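Local coordinates for gram-negative insecticidal protein (Chromobacterium piscinae, PDB 6FBM) that probably kills susceptible insects by forming pores in membranes, as a toxin that carries a perforin-like MACPF domain, at residues G45-I50 with S56-R61; G11-V16 with M63-Y68; P39-G44 with I133-A138; R125-L130 with L272-T277. One frame throughout, in Å; residues are numbered along the deposited sequence.

Residues 11-16, near the N terminus, fold back onto 63-68 in contact 2, closing a loop onto strand 64-78 of the large antiparallel sheet. Inside that loop lies contact 1, the hairpin of 45-50 and 56-61, which packs against both partners of contact 2. Residues 39-44 meet a more distant partner, 133-138; contact 3 therefore encloses contact 1 and crosses contact 2, and it ties the loop before the hairpin to the end of strand 120-134. Contact 4 starts earlier on that strand, at 125-130, and reaches 272-277. It crosses contact 3 but follows contacts 1 and 2 in series, packing strand 120-134 against strand 271-274 of the same sheet.

Contact 1. Residues G45-I50 with S56-R61; sequences GELDSI and SYTFPR
Asp48 and Phe59 face each other in a beta hairpin, the antiparallel strands 47-52 and 55-60. As a hydrogen-bonded pair they exchange two backbone bonds, the tighter being Asp48 N to Phe59 O at 2.9 Å, and Ile50 and Tyr57 repeat the pattern two residues on. The packing is close on the face that carries Asp48, Ile50, Tyr57 and Phe59. Phe59 CG sits between its backbone N and carbonyl carbon (chi1 57°), which leans the ring across strand 47-52. Asp48 CB then lies over one ring face, 4.0 Å from the centroid in a CH-pi contact, while Ile50 CG2 meets the ring edge at CE1, 3.5 Å away. The flat ring thus offers a face to Asp48 and an edge to the branched Ile50, and Val65 of strand 64-78 packs against both Ile50 and Phe59. Pro60 suits the non-hydrogen-bonded pair with Leu47, where no N-H is needed across the hairpin. Ser49 and Thr58 share the other face; there Ser49 OG makes a weak hydrogen bond to Arg55 of the second subunit. The end of the hairpin is looser. Glu46 and Arg61 are exposed, held by a backbone bond from Arg61 N to Glu46 O. The Asp48 carboxylate lies over one face of the Arg61 guanidinium, so no N-H points at it, and the long salt bridge from OD2 to NH1 spans 3.8 Å.

Contact 2. Residues G11-V16 with M63-Y68; sequences GNLPGV and MHVHTY
Leu13 O accepts a hydrogen bond from Val16 N, 3.2 Å away, closing a type II beta turn whose two end residues touch the segment 63-68, Leu13 at Val65 and Val16 at Met63. The turn suits its sequence: Pro14 has the fixed phi wanted at the second position, and Gly15 takes a positive phi of 103° at the third, where a CB would collide with the preceding carbonyl oxygen. No hydrogen bond crosses the contact; the side chains that meet are apolar. Leu13 and Val65 reach toward each other tip to tip, with CD2 of the leucine 3.5 Å from CG2 of the valine. Leu13 CG points opposite its backbone N (chi1 180°), and its CD2 branch alone makes the touch. Met63 works differently: its chain runs fully extended beyond CG, so that only the terminal methyl arrives. That CE lies 4.1 Å from Val16 CG1 and about as far from Val16 O, with the two side chains slanting past each other. Leucine and valine share the distance between their backbones, while flexible methionine brings its methyl alongside Val16. Met63 also leans on Phe43, and Leu13 on Ile133. The turn thus lies between the hairpin of strands 47-52 and 55-60, whose Tyr57 and Phe59 touch it, and the sheet, in which strand 64-78 runs antiparallel to strand 120-134.

Contact 3. Residues P39-G44 with I133-A138; sequences PLFDFG and ISLPGA
Leu135 drives its two methyl groups against the Phe43 ring, the side chains crossing at about a right angle. CD2 makes the closer approach, 3.4 Å from Phe43 CE1, and CD1 lies 3.9 Å from CZ, so the end of the ring sits against both branches. Each side chain has CG opposite its own carbonyl carbon, Phe43 with chi1 -71° and Leu135 with chi1 -62°, and both CB atoms already head for the other segment. Phe41 points the same way from two residues earlier, but touches only lightly: its CE2 is 4.4 Å from Leu135 CD1. It also braces Phe43, for Phe41 CB lies 3.7 Å above one face of that ring, toward the rim, and so probably limits how it can rotate. Between them in sequence, Asp42 is exposed to solvent; its OD1 accepts a weak hydrogen bond from Gly44 N, while glycine suits the positive phi of 83° that follows. Leu141 of helix 138-141 packs on both rings, Met63 on Phe43, and Tyr171 meets Phe41 edge-to-face. No polar bond joins the two segments, so between the loop after strand 35-39 and the residue that follows strand 120-134 the hold is by van der Waals contact and burial of apolar surface.

Contact 4. Residues R125-L130 with L272-T277; sequences REAHVL and LMDFST
Ala127 and Met273 meet through apolar carbon: the Met273 chain is bent at chi2 and chi3, which turns its end back toward strand 120-134 and Ala127. The methyl is modelled too close to the alanine, and its exact position is doubtful. Beside it Asp274 OD2 lies 3.4 Å from Ala127 CB, a polar atom touching a methyl group. No hydrogen bond spans the two segments. The short segments 125-129 and 272-274 approach to 7.6 Å, axis to axis, their N-to-C directions 132° apart, and are not paired with each other. In the bent central sheet of the MACPF fold, 125-129 lies between strands 64-78 and 179-187, whereas 272-274 pairs with strand 170-177, which strand 120-134 joins only beyond its corner at 130; Met273 and Asp274 form a classic beta bulge opposite Ala176. The charged groups find partners nearby. Lys74 makes a salt bridge to Asp274 OD2 and Tyr29 OH a hydrogen bond to OD1, which satisfies a buried carboxylate, while Arg125 pairs with Asp76 and lies in a cation-pi contact with Tyr29. On the opposite side of strand 120-134, His128 NE2 donates to Glu126 OE2 at 2.9 Å. The bond lies nearly in the imidazole plane yet comes from above the carboxylate, 64° out of its plane. Tyr206 OH hydrogen-bonds to the same OE2, and Trp262 meets the His128 ring edge-to-face.

Contact 1. Residues G45-I50 with S56-R61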
loop_
_atom_site.group_PDB
_atom_site.type_symbol
_atom_site.label_atom_id
_atom_site.label_comp_id
_atom_site.label_asym_id
_atom_site.label_seq_id
_atom_site.Cartn_x
_atom_site.Cartn_y
_atom_site.Cartn_z
ATOM N N GLY A 45 -24.018 -23.330 -2.685
ATOM C CA GLY A 45 -23.179 -22.481 -1.841
ATOM C C GLY A 45 -21.995 -23.211 -1.238
ATOM O O GLY A 45 -21.138 -22.559 -0.640
ATOM N N GLU A 46 -21.929 -24.539 -1.404
ATOM C CA GLU A 46 -20.802 -25.296 -0.919
ATOM C C GLU A 46 -19.613 -25.068 -1.859
ATOM O O GLU A 46 -19.755 -25.086 -3.085
ATOM C CB GLU A 46 -21.112 -26.793 -0.797
ATOM C CG GLU A 46 -22.201 -27.145 0.204
ATOM C CD GLU A 46 -23.571 -27.404 -0.438
ATOM O OE1 GLU A 46 -23.835 -27.009 -1.620
ATOM O OE2 GLU A 46 -24.421 -28.030 0.263
ATOM N N LEU A 47 -18.445 -24.881 -1.250
ATOM C CA LEU A 47 -17.239 -24.538 -1.961
ATOM C C LEU A 47 -16.131 -25.525 -1.641
ATOM O O LEU A 47 -16.025 -26.017 -0.510
ATOM C CB LEU A 47 -16.758 -23.124 -1.581
ATOM C CG LEU A 47 -17.764 -21.986 -1.773
ATOM C CD1 LEU A 47 -17.235 -20.695 -1.209
ATOM C CD2 LEU A 47 -18.159 -21.832 -3.235
ATOM N N ASP A 48 -15.330 -25.822 -2.668
ATOM C CA ASP A 48 -14.103 -26.534 -2.496
ATOM C C ASP A 48 -13.010 -25.504 -2.409
ATOM O O ASP A 48 -13.160 -24.427 -2.907
ATOM C CB ASP A 48 -13.860 -27.454 -3.721
ATOM C CG ASP A 48 -13.846 -28.905 -3.389
ATOM O OD1 ASP A 48 -13.078 -29.204 -2.409
ATOM O OD2 ASP A 48 -14.395 -29.715 -4.231
ATOM N N SER A 49 -11.880 -25.920 -1.837
ATOM C CA SER A 49 -10.679 -25.135 -1.947
ATOM C C SER A 49 -9.597 -25.943 -2.617
ATOM O O SER A 49 -9.545 -27.149 -2.519
ATOM C CB SER A 49 -10.252 -24.560 -0.585
ATOM O OG SER A 49 -9.486 -25.484 0.180
ATOM N N ILE A 50 -8.739 -25.225 -3.286
ATOM C CA ILE A 50 -7.685 -25.801 -4.093
ATOM C C ILE A 50 -6.436 -24.932 -3.938
ATOM O O ILE A 50 -6.533 -23.704 -3.822
ATOM C CB ILE A 50 -8.139 -25.883 -5.565
ATOM C CG1 ILE A 50 -7.172 -26.678 -6.397
ATOM C CG2 ILE A 50 -8.384 -24.477 -6.168
ATOM C CD1 ILE A 50 -7.422 -26.565 -7.893
ATOM N N SER A 56 -4.340 -20.280 -2.080
ATOM C CA SER A 56 -5.601 -20.950 -1.890
ATOM C C SER A 56 -6.729 -20.270 -2.637
ATOM O O SER A 56 -6.884 -19.051 -2.602
ATOM C CB SER A 56 -5.956 -21.035 -0.419
ATOM O OG SER A 56 -6.720 -22.211 -0.218
ATOM N N TYR A 57 -7.536 -21.082 -3.306
ATOM C CA TYR A 57 -8.656 -20.575 -4.054
ATOM C C TYR A 57 -9.876 -21.374 -3.703
ATOM O O TYR A 57 -9.782 -22.550 -3.396
ATOM C CB TYR A 57 -8.325 -20.740 -5.530
ATOM C CG TYR A 57 -7.267 -19.778 -6.028
ATOM C CD1 TYR A 57 -7.530 -18.436 -6.203
ATOM C CD2 TYR A 57 -6.002 -20.216 -6.288
ATOM C CE1 TYR A 57 -6.575 -17.559 -6.640
ATOM C CE2 TYR A 57 -5.002 -19.336 -6.729
ATOM C CZ TYR A 57 -5.274 -18.014 -6.859
ATOM O OH TYR A 57 -4.278 -17.179 -7.300
ATOM N N THR A 58 -11.044 -20.745 -3.757
ATOM C CA THR A 58 -12.302 -21.434 -3.572
ATOM C C THR A 58 -13.155 -21.328 -4.821
ATOM O O THR A 58 -13.001 -20.405 -5.612
ATOM C CB THR A 58 -13.076 -20.880 -2.373
ATOM O OG1 THR A 58 -13.258 -19.489 -2.529
ATOM C CG2 THR A 58 -12.314 -21.165 -1.069
ATOM N N PHE A 59 -14.054 -22.282 -4.989
ATOM C CA PHE A 59 -14.953 -22.332 -6.147
ATOM C C PHE A 59 -16.079 -23.291 -5.788
ATOM O O PHE A 59 -15.935 -24.056 -4.846
ATOM C CB PHE A 59 -14.218 -22.806 -7.400
ATOM C CG PHE A 59 -13.571 -24.134 -7.233
ATOM C CD1 PHE A 59 -12.329 -24.250 -6.644
ATOM C CD2 PHE A 59 -14.212 -25.282 -7.658
ATOM C CE1 PHE A 59 -11.733 -25.488 -6.471
ATOM C CE2 PHE A 59 -13.624 -26.541 -7.486
ATOM C CZ PHE A 59 -12.380 -26.644 -6.890
ATOM N N PRO A 60 -17.205 -23.241 -6.516
ATOM C CA PRO A 60 -18.296 -24.155 -6.202
ATOM C C PRO A 60 -17.940 -25.629 -6.415
ATOM O O PRO A 60 -17.319 -25.975 -7.413
ATOM C CB PRO A 60 -19.402 -23.714 -7.162
ATOM C CG PRO A 60 -19.078 -22.263 -7.408
ATOM C CD PRO A 60 -17.603 -22.297 -7.578
ATOM N N ARG A 61 -18.304 -26.471 -5.446
ATOM C CA ARG A 61 -18.122 -27.931 -5.517
ATOM C C ARG A 61 -18.651 -28.537 -6.801
ATOM O O ARG A 61 -18.065 -29.487 -7.293
ATOM C CB ARG A 61 -18.824 -28.635 -4.356
ATOM C CG ARG A 61 -17.863 -29.097 -3.278
ATOM C CD ARG A 61 -18.627 -29.531 -2.018
ATOM N NE ARG A 61 -17.801 -29.258 -0.843
ATOM C CZ ARG A 61 -16.691 -29.927 -0.502
ATOM N NH1 ARG A 61 -16.312 -31.026 -1.167
ATOM N NH2 ARG A 61 -16.011 -29.547 0.591
#

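Contact 2. Residues G11-V16 with M63-Y68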
loop_
_atom_site.group_PDB
_atom_site.type_symbol
_atom_site.label_atom_id
_atom_site.label_comp_id
_atom_site.label_asym_id
_atom_site.label_seq_id
_atom_site.Cartn_x
_atom_site.Cartn_y
_atom_site.Cartn_z
ATOM N N GLY A 11 -16.920 -18.093 -4.573
ATOM C CA GLY A 11 -15.498 -18.311 -4.338
ATOM C C GLY A 11 -14.620 -17.327 -5.096
ATOM O O GLY A 11 -15.109 -16.511 -5.874
ATOM N N ASN A 12 -13.326 -17.425 -4.874
ATOM C CA ASN A 12 -12.390 -16.423 -5.370
ATOM C C ASN A 12 -11.482 -16.940 -6.505
ATOM O O ASN A 12 -10.544 -16.246 -6.889
ATOM C CB ASN A 12 -11.516 -15.921 -4.197
ATOM C CG ASN A 12 -10.561 -16.991 -3.704
ATOM O OD1 ASN A 12 -10.815 -18.171 -3.876
ATOM N ND2 ASN A 12 -9.532 -16.591 -3.059
ATOM N N LEU A 13 -11.734 -18.141 -7.028
ATOM C CA LEU A 13 -10.900 -18.683 -8.093
ATOM C C LEU A 13 -11.219 -17.888 -9.346
ATOM O O LEU A 13 -12.358 -17.832 -9.748
ATOM C CB LEU A 13 -11.218 -20.146 -8.373
ATOM C CG LEU A 13 -10.393 -20.817 -9.491
ATOM C CD1 LEU A 13 -8.951 -21.129 -9.040
ATOM C CD2 LEU A 13 -11.147 -22.056 -9.976
ATOM N N PRO A 14 -10.198 -17.247 -9.945
ATOM C CA PRO A 14 -10.468 -16.516 -11.169
ATOM C C PRO A 14 -11.058 -17.413 -12.273
ATOM O O PRO A 14 -10.661 -18.580 -12.443
ATOM C CB PRO A 14 -9.085 -15.998 -11.560
ATOM C CG PRO A 14 -8.353 -15.844 -10.291
ATOM C CD PRO A 14 -8.816 -17.004 -9.443
ATOM N N GLY A 15 -12.049 -16.860 -12.964
ATOM C CA GLY A 15 -12.805 -17.584 -13.966
ATOM C C GLY A 15 -14.175 -18.022 -13.497
ATOM O O GLY A 15 -15.094 -18.157 -14.319
ATOM N N VAL A 16 -14.341 -18.235 -12.193
ATOM C CA VAL A 16 -15.575 -18.798 -11.697
ATOM C C VAL A 16 -16.797 -18.000 -12.116
ATOM O O VAL A 16 -17.838 -18.591 -12.380
ATOM C CB VAL A 16 -15.564 -18.959 -10.166
ATOM C CG1 VAL A 16 -16.939 -19.350 -9.650
ATOM C CG2 VAL A 16 -14.620 -20.074 -9.754
ATOM N N MET A 63 -18.390 -27.379 -9.713
ATOM C CA MET A 63 -17.483 -27.189 -10.845
ATOM C C MET A 63 -16.270 -28.019 -10.609
ATOM O O MET A 63 -15.975 -28.392 -9.458
ATOM C CB MET A 63 -17.074 -25.734 -11.008
ATOM C CG MET A 63 -18.249 -24.779 -11.087
ATOM S SD MET A 63 -17.707 -23.096 -11.457
ATOM C CE MET A 63 -19.278 -22.213 -11.307
ATOM N N HIS A 64 -15.583 -28.330 -11.701
ATOM C CA HIS A 64 -14.332 -29.063 -11.648
ATOM C C HIS A 64 -13.231 -28.144 -12.158
ATOM O O HIS A 64 -13.410 -27.427 -13.147
ATOM C CB HIS A 64 -14.397 -30.302 -12.530
ATOM C CG HIS A 64 -15.090 -31.464 -11.890
ATOM N ND1 HIS A 64 -14.970 -32.758 -12.366
ATOM C CD2 HIS A 64 -15.908 -31.543 -10.814
ATOM C CE1 HIS A 64 -15.696 -33.570 -11.612
ATOM N NE2 HIS A 64 -16.285 -32.855 -10.675
ATOM N N VAL A 65 -12.082 -28.226 -11.496
ATOM C CA VAL A 65 -10.934 -27.448 -11.859
ATOM C C VAL A 65 -9.823 -28.398 -12.194
ATOM O O VAL A 65 -9.522 -29.309 -11.418
ATOM C CB VAL A 65 -10.504 -26.531 -10.700
ATOM C CG1 VAL A 65 -9.221 -25.800 -11.040
ATOM C CG2 VAL A 65 -11.623 -25.538 -10.374
ATOM N N HIS A 66 -9.204 -28.149 -13.334
ATOM C CA HIS A 66 -8.014 -28.856 -13.793
ATOM C C HIS A 66 -6.904 -27.867 -14.018
ATOM O O HIS A 66 -6.966 -27.079 -14.943
ATOM C CB HIS A 66 -8.331 -29.630 -15.100
ATOM C CG HIS A 66 -9.099 -30.881 -14.865
ATOM N ND1 HIS A 66 -10.484 -30.901 -14.819
ATOM C CD2 HIS A 66 -8.691 -32.134 -14.542
ATOM C CE1 HIS A 66 -10.895 -32.118 -14.501
ATOM N NE2 HIS A 66 -9.828 -32.884 -14.333
ATOM N N THR A 67 -5.889 -27.883 -13.174
ATOM C CA THR A 67 -4.750 -26.984 -13.367
ATOM C C THR A 67 -3.874 -27.579 -14.447
ATOM O O THR A 67 -3.670 -28.781 -14.465
ATOM C CB THR A 67 -3.931 -26.737 -12.082
ATOM O OG1 THR A 67 -3.207 -27.914 -11.748
ATOM C CG2 THR A 67 -4.825 -26.329 -10.962
ATOM N N TYR A 68 -3.402 -26.745 -15.363
ATOM C CA TYR A 68 -2.422 -27.156 -16.358
ATOM C C TYR A 68 -1.664 -25.897 -16.778
ATOM O O TYR A 68 -2.088 -25.159 -17.645
ATOM C CB TYR A 68 -3.034 -27.941 -17.539
ATOM C CG TYR A 68 -2.013 -28.491 -18.540
ATOM C CD1 TYR A 68 -0.642 -28.666 -18.193
ATOM C CD2 TYR A 68 -2.406 -28.828 -19.837
ATOM C CE1 TYR A 68 0.280 -29.135 -19.111
ATOM C CE2 TYR A 68 -1.489 -29.302 -20.773
ATOM C CZ TYR A 68 -0.147 -29.460 -20.406
ATOM O OH TYR A 68 0.777 -29.934 -21.319
#

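Contact 3. Residues P39-G44 with I133-A138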
loop_
_atom_site.group_PDB
_atom_site.type_symbol
_atom_site.label_atom_id
_atom_site.label_comp_id
_atom_site.label_asym_id
_atom_site.label_seq_id
_atom_site.Cartn_x
_atom_site.Cartn_y
_atom_site.Cartn_z
ATOM N N PRO A 39 -26.724 -14.921 -14.717
ATOM C CA PRO A 39 -26.299 -16.318 -14.484
ATOM C C PRO A 39 -27.457 -17.292 -14.704
ATOM O O PRO A 39 -28.582 -16.984 -14.357
ATOM C CB PRO A 39 -25.855 -16.322 -13.013
ATOM C CG PRO A 39 -25.506 -14.900 -12.718
ATOM C CD PRO A 39 -26.485 -14.078 -13.532
ATOM N N LEU A 40 -27.166 -18.433 -15.308
ATOM C CA LEU A 40 -28.197 -19.395 -15.680
ATOM C C LEU A 40 -28.439 -20.382 -14.575
ATOM O O LEU A 40 -29.536 -20.922 -14.454
ATOM C CB LEU A 40 -27.781 -20.155 -16.938
ATOM C CG LEU A 40 -28.073 -19.484 -18.287
ATOM C CD1 LEU A 40 -27.898 -17.964 -18.307
ATOM C CD2 LEU A 40 -27.224 -20.154 -19.358
ATOM N N PHE A 41 -27.421 -20.626 -13.756
ATOM C CA PHE A 41 -27.446 -21.726 -12.826
ATOM C C PHE A 41 -27.201 -21.253 -11.423
ATOM O O PHE A 41 -26.698 -20.160 -11.202
ATOM C CB PHE A 41 -26.404 -22.757 -13.212
ATOM C CG PHE A 41 -26.438 -23.138 -14.661
ATOM C CD1 PHE A 41 -27.424 -23.971 -15.138
ATOM C CD2 PHE A 41 -25.500 -22.651 -15.541
ATOM C CE1 PHE A 41 -27.460 -24.343 -16.477
ATOM C CE2 PHE A 41 -25.534 -23.001 -16.878
ATOM C CZ PHE A 41 -26.522 -23.850 -17.345
ATOM N N ASP A 42 -27.628 -22.086 -10.483
ATOM C CA ASP A 42 -27.396 -21.922 -9.066
ATOM C C ASP A 42 -26.431 -23.069 -8.792
ATOM O O ASP A 42 -26.828 -24.221 -8.849
ATOM C CB ASP A 42 -28.718 -22.105 -8.310
ATOM C CG ASP A 42 -28.546 -22.093 -6.778
ATOM O OD1 ASP A 42 -27.421 -21.973 -6.249
ATOM O OD2 ASP A 42 -29.563 -22.186 -6.056
ATOM N N PHE A 43 -25.172 -22.751 -8.512
ATOM C CA PHE A 43 -24.123 -23.778 -8.409
ATOM C C PHE A 43 -23.934 -24.391 -7.021
ATOM O O PHE A 43 -23.008 -25.182 -6.827
ATOM C CB PHE A 43 -22.796 -23.223 -8.934
ATOM C CG PHE A 43 -22.770 -23.039 -10.413
ATOM C CD1 PHE A 43 -22.789 -24.140 -11.251
ATOM C CD2 PHE A 43 -22.717 -21.769 -10.969
ATOM C CE1 PHE A 43 -22.766 -23.968 -12.613
ATOM C CE2 PHE A 43 -22.679 -21.597 -12.334
ATOM C CZ PHE A 43 -22.699 -22.688 -13.155
ATOM N N GLY A 44 -24.812 -24.034 -6.078
ATOM C CA GLY A 44 -24.706 -24.457 -4.693
ATOM C C GLY A 44 -23.740 -23.534 -3.970
ATOM O O GLY A 44 -22.750 -22.994 -4.585
ATOM N N ILE A 133 -11.859 -24.621 -16.009
ATOM C CA ILE A 133 -13.003 -24.846 -15.144
ATOM C C ILE A 133 -14.034 -25.478 -16.057
ATOM O O ILE A 133 -14.156 -25.082 -17.227
ATOM C CB ILE A 133 -13.584 -23.569 -14.516
ATOM C CG1 ILE A 133 -12.459 -22.650 -14.016
ATOM C CG2 ILE A 133 -14.543 -23.942 -13.404
ATOM C CD1 ILE A 133 -12.917 -21.318 -13.495
ATOM N N SER A 134 -14.741 -26.481 -15.547
ATOM C CA SER A 134 -15.775 -27.148 -16.331
ATOM C C SER A 134 -16.983 -27.421 -15.466
ATOM O O SER A 134 -16.871 -27.599 -14.260
ATOM C CB SER A 134 -15.241 -28.435 -16.938
ATOM O OG SER A 134 -14.770 -29.300 -15.918
ATOM N N LEU A 135 -18.138 -27.378 -16.111
ATOM C CA LEU A 135 -19.421 -27.621 -15.475
ATOM C C LEU A 135 -19.887 -29.056 -15.723
ATOM O O LEU A 135 -19.348 -29.757 -16.596
ATOM C CB LEU A 135 -20.468 -26.677 -16.062
ATOM C CG LEU A 135 -20.198 -25.186 -15.854
ATOM C CD1 LEU A 135 -21.363 -24.386 -16.396
ATOM C CD2 LEU A 135 -19.994 -24.852 -14.385
ATOM N N PRO A 136 -20.917 -29.487 -14.975
ATOM C CA PRO A 136 -21.622 -30.705 -15.314
ATOM C C PRO A 136 -22.273 -30.647 -16.706
ATOM O O PRO A 136 -22.415 -29.569 -17.320
ATOM C CB PRO A 136 -22.721 -30.764 -14.243
ATOM C CG PRO A 136 -22.179 -30.045 -13.095
ATOM C CD PRO A 136 -21.503 -28.877 -13.770
ATOM N N GLY A 137 -22.680 -31.820 -17.169
ATOM C CA GLY A 137 -23.410 -31.969 -18.428
ATOM C C GLY A 137 -24.784 -31.371 -18.318
ATOM O O GLY A 137 -25.277 -31.155 -17.211
ATOM N N ALA A 138 -25.391 -31.110 -19.460
ATOM C CA ALA A 138 -26.751 -30.553 -19.552
ATOM C C ALA A 138 -27.745 -31.193 -18.619
ATOM O O ALA A 138 -28.528 -30.510 -17.966
ATOM C CB ALA A 138 -27.288 -30.657 -20.975
#

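Contact 4. Residues R125-L130 with L272-T277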
loop_
_atom_site.group_PDB
_atom_site.type_symbol
_atom_site.label_atom_id
_atom_site.label_comp_id
_atom_site.label_asym_id
_atom_site.label_seq_id
_atom_site.Cartn_x
_atom_site.Cartn_y
_atom_site.Cartn_z
ATOM N N ARG A 125 -2.359 -16.806 -31.915
ATOM C CA ARG A 125 -2.794 -16.728 -30.520
ATOM C C ARG A 125 -1.939 -17.609 -29.637
ATOM O O ARG A 125 -1.702 -18.785 -29.927
ATOM C CB ARG A 125 -4.256 -17.135 -30.351
ATOM C CG ARG A 125 -5.208 -16.451 -31.319
ATOM C CD ARG A 125 -6.682 -16.570 -30.907
ATOM N NE ARG A 125 -7.169 -17.944 -31.005
ATOM C CZ ARG A 125 -7.479 -18.546 -32.157
ATOM N NH1 ARG A 125 -7.381 -17.910 -33.352
ATOM N NH2 ARG A 125 -7.883 -19.813 -32.119
ATOM N N GLU A 126 -1.447 -17.012 -28.560
ATOM C CA GLU A 126 -0.711 -17.749 -27.574
ATOM C C GLU A 126 -1.508 -17.664 -26.304
ATOM O O GLU A 126 -1.621 -16.595 -25.700
ATOM C CB GLU A 126 0.679 -17.184 -27.390
ATOM C CG GLU A 126 1.509 -18.043 -26.473
ATOM C CD GLU A 126 2.905 -17.553 -26.329
ATOM O OE1 GLU A 126 3.787 -18.378 -26.600
ATOM O OE2 GLU A 126 3.121 -16.387 -25.946
ATOM N N ALA A 127 -2.049 -18.800 -25.906
ATOM C CA ALA A 127 -2.931 -18.882 -24.754
ATOM C C ALA A 127 -2.113 -19.422 -23.578
ATOM O O ALA A 127 -1.546 -20.524 -23.658
ATOM C CB ALA A 127 -4.115 -19.783 -25.058
ATOM N N HIS A 128 -2.023 -18.628 -22.505
ATOM C CA HIS A 128 -1.289 -19.019 -21.317
ATOM C C HIS A 128 -2.311 -19.546 -20.319
ATOM O O HIS A 128 -2.862 -18.792 -19.538
ATOM C CB HIS A 128 -0.508 -17.836 -20.786
ATOM C CG HIS A 128 0.613 -17.407 -21.690
ATOM N ND1 HIS A 128 1.945 -17.488 -21.312
ATOM C CD2 HIS A 128 0.612 -16.952 -22.963
ATOM C CE1 HIS A 128 2.704 -17.077 -22.314
ATOM N NE2 HIS A 128 1.921 -16.743 -23.322
ATOM N N VAL A 129 -2.563 -20.846 -20.372
ATOM C CA VAL A 129 -3.584 -21.458 -19.538
ATOM C C VAL A 129 -3.017 -21.700 -18.159
ATOM O O VAL A 129 -1.921 -22.226 -18.032
ATOM C CB VAL A 129 -4.044 -22.827 -20.096
ATOM C CG1 VAL A 129 -5.130 -23.450 -19.207
ATOM C CG2 VAL A 129 -4.526 -22.694 -21.551
ATOM N N LEU A 130 -3.741 -21.277 -17.133
ATOM C CA LEU A 130 -3.417 -21.651 -15.768
ATOM C C LEU A 130 -4.280 -22.854 -15.360
ATOM O O LEU A 130 -3.770 -23.826 -14.813
ATOM C CB LEU A 130 -3.631 -20.453 -14.833
ATOM C CG LEU A 130 -2.868 -19.193 -15.254
ATOM C CD1 LEU A 130 -3.304 -18.022 -14.417
ATOM C CD2 LEU A 130 -1.358 -19.353 -15.179
ATOM N N LEU A 272 -11.206 -16.008 -18.154
ATOM C CA LEU A 272 -11.574 -16.862 -19.244
ATOM C C LEU A 272 -10.875 -16.250 -20.434
ATOM O O LEU A 272 -10.946 -15.060 -20.635
ATOM C CB LEU A 272 -13.093 -16.867 -19.426
ATOM C CG LEU A 272 -13.678 -17.527 -20.678
ATOM C CD1 LEU A 272 -15.080 -18.066 -20.372
ATOM C CD2 LEU A 272 -13.807 -16.572 -21.823
ATOM N N MET A 273 -10.160 -17.069 -21.183
ATOM C CA MET A 273 -9.457 -16.608 -22.359
ATOM C C MET A 273 -9.328 -17.625 -23.483
ATOM O O MET A 273 -8.684 -17.311 -24.487
ATOM C CB MET A 273 -8.067 -16.088 -21.977
ATOM C CG MET A 273 -7.255 -16.959 -21.036
ATOM S SD MET A 273 -6.692 -18.574 -21.610
ATOM C CE MET A 273 -5.551 -18.065 -22.856
ATOM N N ASP A 274 -9.903 -18.815 -23.357
ATOM C CA ASP A 274 -9.834 -19.772 -24.438
ATOM C C ASP A 274 -10.925 -20.806 -24.304
ATOM O O ASP A 274 -11.439 -21.075 -23.205
ATOM C CB ASP A 274 -8.460 -20.454 -24.472
ATOM C CG ASP A 274 -8.008 -20.858 -25.890
ATOM O OD1 ASP A 274 -8.705 -20.548 -26.880
ATOM O OD2 ASP A 274 -6.918 -21.491 -25.976
ATOM N N PHE A 275 -11.279 -21.382 -25.446
ATOM C CA PHE A 275 -12.328 -22.361 -25.553
ATOM C C PHE A 275 -11.732 -23.642 -26.078
ATOM O O PHE A 275 -10.765 -23.610 -26.872
ATOM C CB PHE A 275 -13.353 -21.897 -26.561
ATOM C CG PHE A 275 -14.211 -20.767 -26.113
ATOM C CD1 PHE A 275 -14.443 -20.492 -24.774
ATOM C CD2 PHE A 275 -14.885 -20.018 -27.065
ATOM C CE1 PHE A 275 -15.297 -19.481 -24.405
ATOM C CE2 PHE A 275 -15.733 -19.004 -26.705
ATOM C CZ PHE A 275 -15.943 -18.738 -25.370
ATOM N N SER A 276 -12.325 -24.753 -25.646
ATOM C CA SER A 276 -12.032 -26.071 -26.143
ATOM C C SER A 276 -13.263 -26.546 -26.908
ATOM O O SER A 276 -14.261 -25.824 -26.980
ATOM C CB SER A 276 -11.817 -27.010 -24.960
ATOM O OG SER A 276 -13.075 -27.381 -24.376
ATOM N N THR A 277 -13.239 -27.785 -27.405
ATOM C CA THR A 277 -14.374 -28.305 -28.163
ATOM C C THR A 277 -15.653 -28.389 -27.337
ATOM O O THR A 277 -16.716 -28.454 -27.912
ATOM C CB THR A 277 -14.121 -29.697 -28.790
ATOM O OG1 THR A 277 -13.740 -30.611 -27.773
ATOM C CG2 THR A 277 -13.029 -29.656 -29.822
#